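Local coordinates for conserved membrane protein (Chlamydia abortus, PDB 6GZU) that combines deubiquitinating and acetylating activities as a CE-clan effector of Chlamydia and induces Golgi fragmentation, this chain being its C-terminal part with the catalytic domain, at residues P40-P45 / D86-A91; N97-A102 / N141-E146; L105-S110 / A154-N159; L208-D213 / Y233-F238. All blocks are in the same frame, centred on the assembly; numbering follows the deposited sequence.

Contact 1: residues P40-P45 / D86-A91; sequences PSLYTP and DYPHLA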
# COMPACT_ATOMS: atom_id res chain seq x y z
N PRO A 40 2.01 2.27 6.14
CA PRO A 40 2.70 3.51 5.81
C PRO A 40 1.97 4.74 6.30
O PRO A 40 1.01 4.64 7.07
CB PRO A 40 2.77 3.49 4.28
CG PRO A 40 1.48 2.80 3.88
CD PRO A 40 1.31 1.70 4.97
N SER A 41 2.41 5.90 5.85
CA SER A 41 1.92 7.16 6.42
C SER A 41 0.40 7.25 6.45
O SER A 41 -0.26 6.99 5.45
CB SER A 41 2.42 8.31 5.56
OG SER A 41 1.76 9.51 5.94
N LEU A 42 -0.15 7.62 7.60
CA LEU A 42 -1.59 7.84 7.73
C LEU A 42 -2.00 9.21 7.20
O LEU A 42 -3.19 9.53 7.13
CB LEU A 42 -2.03 7.72 9.19
CG LEU A 42 -1.60 6.47 9.95
CD1 LEU A 42 -2.22 6.44 11.35
CD2 LEU A 42 -1.98 5.18 9.19
N TYR A 43 -1.01 10.01 6.81
CA TYR A 43 -1.24 11.40 6.41
C TYR A 43 -1.16 11.65 4.89
O TYR A 43 -1.95 12.44 4.33
CB TYR A 43 -0.24 12.29 7.14
CG TYR A 43 -0.44 13.75 6.95
CD1 TYR A 43 -1.55 14.39 7.47
CD2 TYR A 43 0.51 14.52 6.28
CE1 TYR A 43 -1.74 15.75 7.32
CE2 TYR A 43 0.33 15.89 6.12
CZ TYR A 43 -0.80 16.49 6.64
OH TYR A 43 -0.97 17.85 6.47
N THR A 44 -0.21 11.00 4.20
CA THR A 44 0.03 11.23 2.77
C THR A 44 -0.06 9.91 2.01
O THR A 44 0.80 9.03 2.19
CB THR A 44 1.43 11.86 2.54
OG1 THR A 44 1.57 13.05 3.34
CG2 THR A 44 1.67 12.18 1.06
N PRO A 45 -1.07 9.75 1.13
CA PRO A 45 -1.08 8.54 0.28
C PRO A 45 0.07 8.60 -0.72
O PRO A 45 0.59 9.69 -0.98
CB PRO A 45 -2.38 8.66 -0.55
CG PRO A 45 -3.13 9.83 0.09
CD PRO A 45 -2.16 10.69 0.82
N ASP A 86 2.41 11.27 10.53
CA ASP A 86 2.46 10.15 9.60
C ASP A 86 2.44 8.78 10.29
O ASP A 86 1.84 7.84 9.78
CB ASP A 86 3.73 10.20 8.76
CG ASP A 86 3.82 11.44 7.92
OD1 ASP A 86 3.17 11.47 6.86
OD2 ASP A 86 4.60 12.35 8.29
N TYR A 87 3.15 8.66 11.40
CA TYR A 87 3.38 7.34 12.02
C TYR A 87 3.07 7.26 13.50
O TYR A 87 3.88 6.76 14.26
CB TYR A 87 4.84 6.86 11.79
CG TYR A 87 5.29 6.97 10.35
CD1 TYR A 87 4.79 6.10 9.38
CD2 TYR A 87 6.22 7.94 9.95
CE1 TYR A 87 5.19 6.21 8.05
CE2 TYR A 87 6.63 8.06 8.61
CZ TYR A 87 6.10 7.19 7.68
OH TYR A 87 6.47 7.32 6.37
N PRO A 88 1.87 7.68 13.92
CA PRO A 88 1.61 7.56 15.36
C PRO A 88 1.56 6.09 15.79
O PRO A 88 1.85 5.77 16.94
CB PRO A 88 0.23 8.20 15.51
CG PRO A 88 -0.42 8.04 14.11
CD PRO A 88 0.72 8.20 13.16
N HIS A 89 1.21 5.20 14.84
CA HIS A 89 1.08 3.77 15.10
C HIS A 89 2.45 3.07 15.22
O HIS A 89 2.50 1.89 15.58
CB HIS A 89 0.24 3.12 14.00
CG HIS A 89 0.79 3.35 12.63
ND1 HIS A 89 0.90 4.62 12.08
CD2 HIS A 89 1.27 2.49 11.71
CE1 HIS A 89 1.43 4.51 10.87
NE2 HIS A 89 1.64 3.23 10.62
N LEU A 90 3.53 3.78 14.88
CA LEU A 90 4.88 3.21 14.98
C LEU A 90 5.65 3.75 16.17
O LEU A 90 6.77 3.30 16.43
CB LEU A 90 5.71 3.49 13.72
CG LEU A 90 5.11 2.88 12.45
CD1 LEU A 90 5.99 3.15 11.22
CD2 LEU A 90 4.84 1.37 12.64
N ALA A 91 5.06 4.68 16.92
CA ALA A 91 5.70 5.27 18.09
C ALA A 91 6.22 4.22 19.09
O ALA A 91 7.29 4.38 19.69
CB ALA A 91 4.76 6.25 18.79
O HOH W 1 5.26 5.64 4.66
O HOH W 2 3.48 13.10 4.86

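Contact 2: residues N97-A102 / N141-E146; sequences NFRIYA and NLDRRE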
# COMPACT_ATOMS: atom_id res chain seq x y z
N ASN A 97 11.28 -4.14 12.13
CA ASN A 97 10.87 -5.53 12.29
C ASN A 97 9.69 -6.04 11.42
O ASN A 97 8.96 -6.98 11.77
CB ASN A 97 10.53 -5.75 13.77
CG ASN A 97 10.58 -7.20 14.16
OD1 ASN A 97 11.21 -8.00 13.47
ND2 ASN A 97 9.92 -7.55 15.27
N PHE A 98 9.50 -5.44 10.27
CA PHE A 98 8.35 -5.82 9.46
C PHE A 98 8.75 -6.62 8.23
O PHE A 98 9.92 -6.52 7.77
CB PHE A 98 7.61 -4.55 9.03
CG PHE A 98 7.03 -3.80 10.18
CD1 PHE A 98 5.83 -4.24 10.73
CD2 PHE A 98 7.64 -2.67 10.69
CE1 PHE A 98 5.26 -3.57 11.79
CE2 PHE A 98 7.06 -2.00 11.78
CZ PHE A 98 5.84 -2.45 12.29
N ARG A 99 7.79 -7.34 7.62
CA ARG A 99 8.09 -8.15 6.43
C ARG A 99 7.25 -7.84 5.21
O ARG A 99 7.66 -8.08 4.07
CB ARG A 99 7.87 -9.63 6.75
CG ARG A 99 8.72 -10.11 7.90
CD ARG A 99 10.21 -9.78 7.68
NE ARG A 99 10.82 -10.60 6.62
CZ ARG A 99 12.06 -10.42 6.16
NH1 ARG A 99 12.77 -9.41 6.64
NH2 ARG A 99 12.59 -11.24 5.23
N ILE A 100 6.06 -7.28 5.43
CA ILE A 100 5.13 -6.99 4.36
C ILE A 100 4.76 -5.52 4.49
O ILE A 100 4.32 -5.07 5.58
CB ILE A 100 3.87 -7.88 4.43
CG1 ILE A 100 4.27 -9.36 4.35
CG2 ILE A 100 2.87 -7.46 3.31
CD1 ILE A 100 3.16 -10.32 4.50
N TYR A 101 4.93 -4.77 3.40
CA TYR A 101 4.71 -3.32 3.39
C TYR A 101 3.63 -3.02 2.37
O TYR A 101 3.82 -3.28 1.19
CB TYR A 101 6.02 -2.61 3.00
CG TYR A 101 7.11 -2.73 4.05
CD1 TYR A 101 7.71 -3.96 4.33
CD2 TYR A 101 7.60 -1.58 4.72
CE1 TYR A 101 8.71 -4.05 5.32
CE2 TYR A 101 8.62 -1.66 5.67
CZ TYR A 101 9.15 -2.90 5.97
OH TYR A 101 10.13 -3.01 6.95
N ALA A 102 2.50 -2.47 2.81
CA ALA A 102 1.38 -2.29 1.90
C ALA A 102 0.98 -0.82 1.75
O ALA A 102 0.60 -0.20 2.77
CB ALA A 102 0.19 -3.14 2.31
N ASN A 141 6.77 -7.53 -0.36
CA ASN A 141 6.88 -8.69 0.53
C ASN A 141 8.33 -9.12 0.53
O ASN A 141 8.85 -9.65 -0.48
CB ASN A 141 5.94 -9.83 0.08
CG ASN A 141 5.90 -10.99 1.04
OD1 ASN A 141 6.93 -11.38 1.61
ND2 ASN A 141 4.72 -11.58 1.22
N LEU A 142 9.03 -8.85 1.63
CA LEU A 142 10.46 -9.13 1.66
C LEU A 142 10.75 -10.64 1.71
O LEU A 142 11.80 -11.11 1.21
CB LEU A 142 11.12 -8.45 2.89
CG LEU A 142 11.03 -6.90 2.99
CD1 LEU A 142 11.67 -6.43 4.28
CD2 LEU A 142 11.71 -6.24 1.78
N ASP A 143 9.85 -11.41 2.32
CA ASP A 143 10.06 -12.85 2.47
C ASP A 143 9.93 -13.55 1.12
O ASP A 143 10.71 -14.46 0.81
CB ASP A 143 9.06 -13.46 3.47
CG ASP A 143 9.42 -13.17 4.92
OD1 ASP A 143 10.62 -13.26 5.31
OD2 ASP A 143 8.48 -12.88 5.69
N ARG A 144 8.99 -13.07 0.31
CA ARG A 144 8.71 -13.70 -0.98
C ARG A 144 9.45 -13.02 -2.13
O ARG A 144 9.41 -13.51 -3.28
CB ARG A 144 7.19 -13.74 -1.26
CG ARG A 144 6.49 -14.80 -0.41
CD ARG A 144 5.00 -14.67 -0.47
NE ARG A 144 4.47 -14.95 -1.79
CZ ARG A 144 4.04 -16.14 -2.21
NH1 ARG A 144 4.12 -17.21 -1.44
NH2 ARG A 144 3.51 -16.26 -3.42
N ARG A 145 10.15 -11.93 -1.83
CA ARG A 145 10.91 -11.13 -2.83
C ARG A 145 9.98 -10.79 -4.00
O ARG A 145 10.26 -11.08 -5.20
CB ARG A 145 12.17 -11.84 -3.32
CG ARG A 145 13.11 -12.14 -2.18
CD ARG A 145 14.43 -12.74 -2.74
NE ARG A 145 15.36 -11.74 -3.23
CZ ARG A 145 15.62 -11.50 -4.51
NH1 ARG A 145 14.89 -12.07 -5.48
NH2 ARG A 145 16.58 -10.62 -4.82
N GLU A 146 8.87 -10.14 -3.65
CA GLU A 146 7.90 -9.78 -4.68
C GLU A 146 7.36 -8.40 -4.42
O GLU A 146 7.24 -7.94 -3.26
CB GLU A 146 6.76 -10.81 -4.75
CG GLU A 146 5.87 -10.88 -3.53
CD GLU A 146 4.86 -12.06 -3.52
OE1 GLU A 146 5.10 -13.06 -4.23
OE2 GLU A 146 3.78 -11.99 -2.85

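Contact 3: residues L105-S110 / A154-N159; sequences LWHHPS and ANFINN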
# COMPACT_ATOMS: atom_id res chain seq x y z
N LEU A 105 -2.22 3.61 -3.06
CA LEU A 105 -1.64 4.42 -4.11
C LEU A 105 -2.80 5.10 -4.85
O LEU A 105 -3.67 4.41 -5.38
CB LEU A 105 -0.75 3.57 -5.04
CG LEU A 105 0.18 4.31 -6.01
CD1 LEU A 105 1.32 3.48 -6.53
CD2 LEU A 105 -0.68 4.65 -7.25
N TRP A 106 -2.76 6.43 -4.89
CA TRP A 106 -3.80 7.30 -5.45
C TRP A 106 -3.40 7.71 -6.86
O TRP A 106 -2.24 8.01 -7.12
CB TRP A 106 -3.89 8.56 -4.60
CG TRP A 106 -5.02 9.44 -4.94
CD1 TRP A 106 -6.26 9.43 -4.36
CD2 TRP A 106 -5.04 10.51 -5.91
NE1 TRP A 106 -7.06 10.41 -4.93
CE2 TRP A 106 -6.34 11.09 -5.88
CE3 TRP A 106 -4.09 11.03 -6.82
CZ2 TRP A 106 -6.70 12.15 -6.70
CZ3 TRP A 106 -4.48 12.09 -7.65
CH2 TRP A 106 -5.76 12.64 -7.58
N HIS A 107 -4.36 7.70 -7.80
CA HIS A 107 -4.09 8.08 -9.18
C HIS A 107 -5.23 8.84 -9.82
O HIS A 107 -6.38 8.55 -9.55
CB HIS A 107 -3.82 6.84 -10.04
CG HIS A 107 -3.30 7.17 -11.40
ND1 HIS A 107 -2.06 7.73 -11.60
CD2 HIS A 107 -3.86 7.02 -12.64
CE1 HIS A 107 -1.87 7.92 -12.90
NE2 HIS A 107 -2.94 7.49 -13.55
N HIS A 108 -4.87 9.74 -10.72
CA HIS A 108 -5.83 10.39 -11.60
C HIS A 108 -5.15 10.51 -12.94
O HIS A 108 -4.00 10.95 -13.02
CB HIS A 108 -6.20 11.78 -11.10
CG HIS A 108 -7.39 12.34 -11.81
ND1 HIS A 108 -7.32 12.85 -13.09
CD2 HIS A 108 -8.69 12.45 -11.43
CE1 HIS A 108 -8.52 13.27 -13.46
NE2 HIS A 108 -9.37 13.04 -12.47
N PRO A 109 -5.86 10.14 -14.03
CA PRO A 109 -5.23 10.13 -15.35
C PRO A 109 -4.89 11.51 -15.92
O PRO A 109 -4.11 11.57 -16.91
CB PRO A 109 -6.28 9.45 -16.26
CG PRO A 109 -7.24 8.75 -15.28
CD PRO A 109 -7.23 9.58 -14.03
N SER A 110 -5.42 12.60 -15.36
CA SER A 110 -5.16 13.92 -15.94
C SER A 110 -3.84 14.54 -15.51
O SER A 110 -3.39 15.51 -16.10
CB SER A 110 -6.30 14.89 -15.65
OG SER A 110 -6.31 15.14 -14.24
N ALA A 154 -7.87 -3.27 -13.07
CA ALA A 154 -6.79 -3.93 -13.84
C ALA A 154 -5.79 -2.99 -14.46
O ALA A 154 -4.58 -3.13 -14.22
CB ALA A 154 -7.38 -4.86 -14.94
N ASN A 155 -6.24 -2.10 -15.34
CA ASN A 155 -5.31 -1.23 -16.07
C ASN A 155 -5.67 0.23 -16.04
O ASN A 155 -5.46 0.93 -16.99
CB ASN A 155 -5.06 -1.70 -17.49
CG ASN A 155 -4.18 -2.89 -17.52
OD1 ASN A 155 -2.93 -2.79 -17.34
ND2 ASN A 155 -4.80 -4.04 -17.70
N PHE A 156 -6.23 0.67 -14.92
CA PHE A 156 -6.55 2.08 -14.79
C PHE A 156 -5.34 3.00 -14.91
O PHE A 156 -5.44 4.07 -15.50
CB PHE A 156 -7.22 2.31 -13.46
CG PHE A 156 -7.84 3.68 -13.31
CD1 PHE A 156 -7.06 4.75 -12.84
CD2 PHE A 156 -9.17 3.92 -13.60
CE1 PHE A 156 -7.59 6.01 -12.67
CE2 PHE A 156 -9.69 5.18 -13.44
CZ PHE A 156 -8.92 6.24 -12.99
N ILE A 157 -4.19 2.59 -14.34
CA ILE A 157 -3.01 3.40 -14.44
C ILE A 157 -2.20 3.02 -15.68
O ILE A 157 -1.87 1.84 -15.89
CB ILE A 157 -2.10 3.26 -13.20
CG1 ILE A 157 -2.92 3.40 -11.91
CG2 ILE A 157 -0.95 4.30 -13.26
CD1 ILE A 157 -1.99 3.44 -10.67
N ASN A 158 -1.90 4.00 -16.54
CA ASN A 158 -1.14 3.68 -17.73
C ASN A 158 0.15 2.96 -17.38
O ASN A 158 0.83 3.34 -16.42
CB ASN A 158 -0.78 4.94 -18.50
CG ASN A 158 -0.39 4.65 -19.92
OD1 ASN A 158 0.68 4.12 -20.21
ND2 ASN A 158 -1.30 4.95 -20.82
N ASN A 159 0.51 1.92 -18.15
CA ASN A 159 1.73 1.17 -17.86
C ASN A 159 2.96 2.08 -17.85
O ASN A 159 3.93 1.81 -17.10
CB ASN A 159 2.00 0.12 -18.93
CG ASN A 159 1.15 -1.10 -18.79
OD1 ASN A 159 0.52 -1.31 -17.78
ND2 ASN A 159 1.12 -1.93 -19.84
O HOH W 3 -2.94 6.85 -16.30

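Contact 4: residues L208-D213 / Y233-F238; sequences LSLFLD and YFLQEF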
# COMPACT_ATOMS: atom_id res chain seq x y z
N LEU A 208 -9.36 -3.04 -2.60
CA LEU A 208 -7.94 -3.25 -2.30
C LEU A 208 -7.80 -3.64 -0.83
O LEU A 208 -6.88 -4.41 -0.48
CB LEU A 208 -7.11 -2.02 -2.65
CG LEU A 208 -7.30 -0.75 -1.79
CD1 LEU A 208 -6.40 -0.81 -0.51
CD2 LEU A 208 -6.99 0.50 -2.61
N SER A 209 -8.71 -3.17 0.05
CA SER A 209 -8.65 -3.55 1.46
C SER A 209 -9.00 -5.03 1.64
O SER A 209 -8.34 -5.75 2.42
CB SER A 209 -9.58 -2.66 2.28
OG SER A 209 -9.15 -1.31 2.22
N LEU A 210 -10.04 -5.48 0.94
CA LEU A 210 -10.40 -6.90 0.93
C LEU A 210 -9.23 -7.73 0.39
O LEU A 210 -8.88 -8.79 0.93
CB LEU A 210 -11.66 -7.14 0.07
CG LEU A 210 -12.30 -8.52 -0.13
CD1 LEU A 210 -13.73 -8.33 -0.67
CD2 LEU A 210 -11.50 -9.39 -1.11
N PHE A 211 -8.62 -7.28 -0.70
CA PHE A 211 -7.49 -8.03 -1.26
C PHE A 211 -6.38 -8.20 -0.22
O PHE A 211 -5.84 -9.31 -0.06
CB PHE A 211 -6.96 -7.39 -2.54
CG PHE A 211 -5.75 -8.10 -3.07
CD1 PHE A 211 -5.90 -9.36 -3.67
CD2 PHE A 211 -4.49 -7.56 -2.86
CE1 PHE A 211 -4.79 -10.08 -4.12
CE2 PHE A 211 -3.36 -8.24 -3.32
CZ PHE A 211 -3.52 -9.51 -3.96
N LEU A 212 -6.00 -7.11 0.42
CA LEU A 212 -4.88 -7.22 1.36
C LEU A 212 -5.25 -8.17 2.49
O LEU A 212 -4.44 -8.97 2.95
CB LEU A 212 -4.50 -5.86 1.94
CG LEU A 212 -3.30 -5.91 2.90
CD1 LEU A 212 -2.03 -6.38 2.17
CD2 LEU A 212 -3.10 -4.53 3.47
N ASP A 213 -6.49 -8.07 2.98
CA ASP A 213 -7.03 -8.97 4.00
C ASP A 213 -6.77 -10.44 3.63
O ASP A 213 -6.21 -11.21 4.41
CB ASP A 213 -8.52 -8.69 4.11
CG ASP A 213 -9.06 -9.02 5.44
OD1 ASP A 213 -8.96 -10.19 5.85
OD2 ASP A 213 -9.63 -8.11 6.07
N TYR A 233 -22.45 -8.66 -3.87
CA TYR A 233 -22.75 -9.45 -2.67
C TYR A 233 -21.48 -9.83 -1.92
O TYR A 233 -21.45 -9.87 -0.69
CB TYR A 233 -23.54 -10.71 -3.04
CG TYR A 233 -25.04 -10.57 -2.93
CD1 TYR A 233 -25.70 -9.48 -3.51
CD2 TYR A 233 -25.80 -11.54 -2.28
CE1 TYR A 233 -27.09 -9.33 -3.44
N PHE A 234 -20.42 -10.11 -2.68
CA PHE A 234 -19.09 -10.46 -2.13
C PHE A 234 -18.52 -9.31 -1.30
O PHE A 234 -18.05 -9.51 -0.17
CB PHE A 234 -18.16 -10.81 -3.30
CG PHE A 234 -16.79 -11.29 -2.88
CD1 PHE A 234 -16.62 -12.56 -2.36
CD2 PHE A 234 -15.67 -10.50 -3.10
CE1 PHE A 234 -15.34 -13.01 -2.01
CE2 PHE A 234 -14.39 -10.96 -2.76
CZ PHE A 234 -14.23 -12.21 -2.21
N LEU A 235 -18.56 -8.10 -1.86
CA LEU A 235 -18.06 -6.91 -1.17
C LEU A 235 -18.91 -6.63 0.05
O LEU A 235 -18.40 -6.23 1.08
CB LEU A 235 -18.14 -5.70 -2.11
CG LEU A 235 -17.03 -4.68 -2.27
CD1 LEU A 235 -15.67 -5.39 -2.52
CD2 LEU A 235 -17.40 -3.79 -3.45
N GLN A 236 -20.22 -6.78 -0.09
CA GLN A 236 -21.11 -6.52 1.03
C GLN A 236 -20.81 -7.45 2.19
O GLN A 236 -20.84 -7.04 3.35
CB GLN A 236 -22.56 -6.72 0.62
CG GLN A 236 -23.52 -6.35 1.69
CD GLN A 236 -23.83 -4.87 1.66
OE1 GLN A 236 -22.98 -4.03 1.95
NE2 GLN A 236 -25.08 -4.53 1.27
N GLU A 237 -20.55 -8.72 1.88
CA GLU A 237 -20.20 -9.71 2.91
C GLU A 237 -18.94 -9.27 3.67
O GLU A 237 -18.86 -9.42 4.88
CB GLU A 237 -19.93 -11.06 2.26
CG GLU A 237 -19.72 -12.21 3.25
CD GLU A 237 -19.95 -13.57 2.60
N PHE A 238 -17.96 -8.75 2.94
CA PHE A 238 -16.75 -8.23 3.56
C PHE A 238 -17.04 -7.04 4.45
O PHE A 238 -16.60 -7.01 5.61
CB PHE A 238 -15.72 -7.87 2.47
CG PHE A 238 -14.59 -7.03 2.96
CD1 PHE A 238 -13.57 -7.60 3.73
CD2 PHE A 238 -14.52 -5.68 2.64
CE1 PHE A 238 -12.49 -6.84 4.18
CE2 PHE A 238 -13.45 -4.89 3.10
CZ PHE A 238 -12.42 -5.49 3.87

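Contact 1: residues P40-P45 / D86-A91
P40 meets two side chains of the 86-91 loop with its backbone: its carbonyl carbon C lies 3.9 Å from Y87 CE1, while its O approaches the imidazole of H89 obliquely. That imidazole has its main polar partner in V39, directly before P40, where H89 NE2 is hydrogen-bonded to V39 O.

S41 is the polar centre. A chi1 of 169° swings its OG to the far side from its own N, and OG donates to D86 OD1 across 2.6 Å, using the lone pair that faces away from OD2. The same S41 OG accepts from the backbone N of Y43 at 2.9 Å and from that of T44 at 3.0 Å, which defines an ST turn and an ST motif. A water accepts from S41 N and lies 2.7 Å from Y87 OH.

L42 continues with its backbone N donating to D86 O at 3.0 Å (169° at the hydrogen), in the carbonyl plane and on a lone pair. Its CD1 touches both the H89 ring and P88, 3.7 Å from P88 CG, and CD2 makes an off-centre CH-pi contact, 4.3 Å from the H89 centroid. Y43 brings CB against D86 OD1, its ring nearly perpendicular to the carboxylate.

D86 thus binds the 40-45 loop through both carboxylate and carbonyl, and three bonds fix the hydroxyl of S41, whose proton is committed to D86. H89 ND1, by contrast, is buried here without a polar partner. Because Y87 meets the zinc ligand H80 edge-to-face, these hydrogen bonds tie the 40-45 loop to the surroundings of the zinc site.

Contact 2: residues N97-A102 / N141-E146
The turn between strands 134-141 and 146-150 lies beside the start of strand 100-107 in the central mixed sheet, where I100 and N141 form an antiparallel non-hydrogen-bonded pair with a CA-CA distance of 4.5 Å. Their side chains lie alongside each other on one face of the sheet, I100 CD1 being 3.8 Å from N141 ND2, which is hydrogen-bonded to Y215 OH of helix 204-217. One residue on, L142 N donates to R99 O at 2.9 Å.

R99 reaches over the turn with its chain bent at chi2 and chi3, laying the guanidinium flat above L142 CB, which sits 3.9 Å from its plane and under its centre. The salt bridge to D143 is side-on, with R99 NE (3.0 Å) and R99 NH2 (2.8 Å) both donating to D143 OD1. Both come from the same face of the carboxylate, about 52° out of its plane. The far end of the same leucine, L142 CD1, lies 3.9 Å from Y101 CE1.

Within the turn, N141 OD1 accepts from R144 N at 3.0 Å, an Asx motif. With R145 and E146 both facing N141, the connection is a beta hairpin closed by a G1 beta bulge.

Contact 3: residues L105-S110 / A154-N159
I157 covers H107 atom by atom. Its CB stands 4.2 Å from H107 CD2, and the branch that continues from it, CG1, closes to 3.8 Å from the same CD2. A chi1 of -48° sets CG2 anti to the residue's own N and places this methyl squarely over the imidazole: I157 CG2 is 3.8 Å from the H107 ring centroid and 11° off the normal, a CH-pi contact over the face. At the tip, I157 CD1 touches both H107 CB and L105 CD2, each 3.9 Å away.

F156 comes to the same imidazole at its edge, its CE1 3.9 Å from H107 CD2. Its rim also abuts P109, with F156 CZ 3.8 Å from P109 CG and the side chains crossing at about a right angle.

N158 N-caps helix 159-174. F156 N is hydrogen-bonded to D151 OD2 and its ring meets H134; with C204 these two have a geometry consistent with a Cys-His-Asp triad, as expected of a CE-clan enzyme. F156 thus joins this contact to the possible triad. Methyl and aryl contacts restrain the H107 ring, while a water 2.8 Å from H107 NE2 accepts from N158 N, giving the otherwise apolar contact a polar link.

Contact 4: residues L208-D213 / Y233-F238
L210 has CG anti to its own N (chi1 180°) and a nearly straight chain beyond it, which extends the isobutyl group from helix 204-217 toward helix 228-241. F234 and F238 also place CG anti to N, and their rings come back to meet it. L210 and F238 slide past each other in opposite directions, so that L210 CB lies over the middle of the F238 ring, 3.9 Å from its centroid and only 2° off the normal, a CH-pi contact.

The end of the leucine enters between three side chains of the other helix. L210 CD1 is 3.4 Å from F234 CE2, a tight approach, 3.7 Å from F238 CB and 4.0 Å from L235 CD1. F238 in turn lies against the backbone of helix 204-217, its CZ 3.8 Å from L210 CA.

At the edge of the same ring, D213 OD2 lies in the plane, 3.7 Å from F238 CE1, with the carboxylate almost perpendicular to the ring. This oxygen has stronger partners elsewhere: it is hydrogen-bonded to H26 NE2 and forms a salt bridge with R245. H26 also meets F238 edge-to-face.

The short helical segments approach to 10.9 Å between axes at 69° and are joined by no hydrogen bond, so the interface rests on apolar packing, including the F238 ring against the backbone around L210. L210 is the central contact, and the carboxylate beside the F238 rim probably adds a modest electrostatic attraction to the ring hydrogens while staying paired with H26 and R245.

In the fold
Strand 100-107 connects contacts 2 and 3, which use its two ends; their centres are 24 Å apart, on opposite sides of the chain's centre. Contact 1 reaches contact 2 directly, with L90 CD2 4.0 Å from F98 CZ, and both lie near the zinc site: the side chains of Y87 and F98 are each about 8 Å from the zinc ion. Contact 4 joins the sheet where L212 CD2 packs 3.8 Å from A102 CB. Contact 3 lies away from the zinc, with F156 touching residues of the possible triad. Strand 100-107 thus passes from the surroundings of the zinc site, at contact 2, to the neighbourhood of that triad, at contact 3.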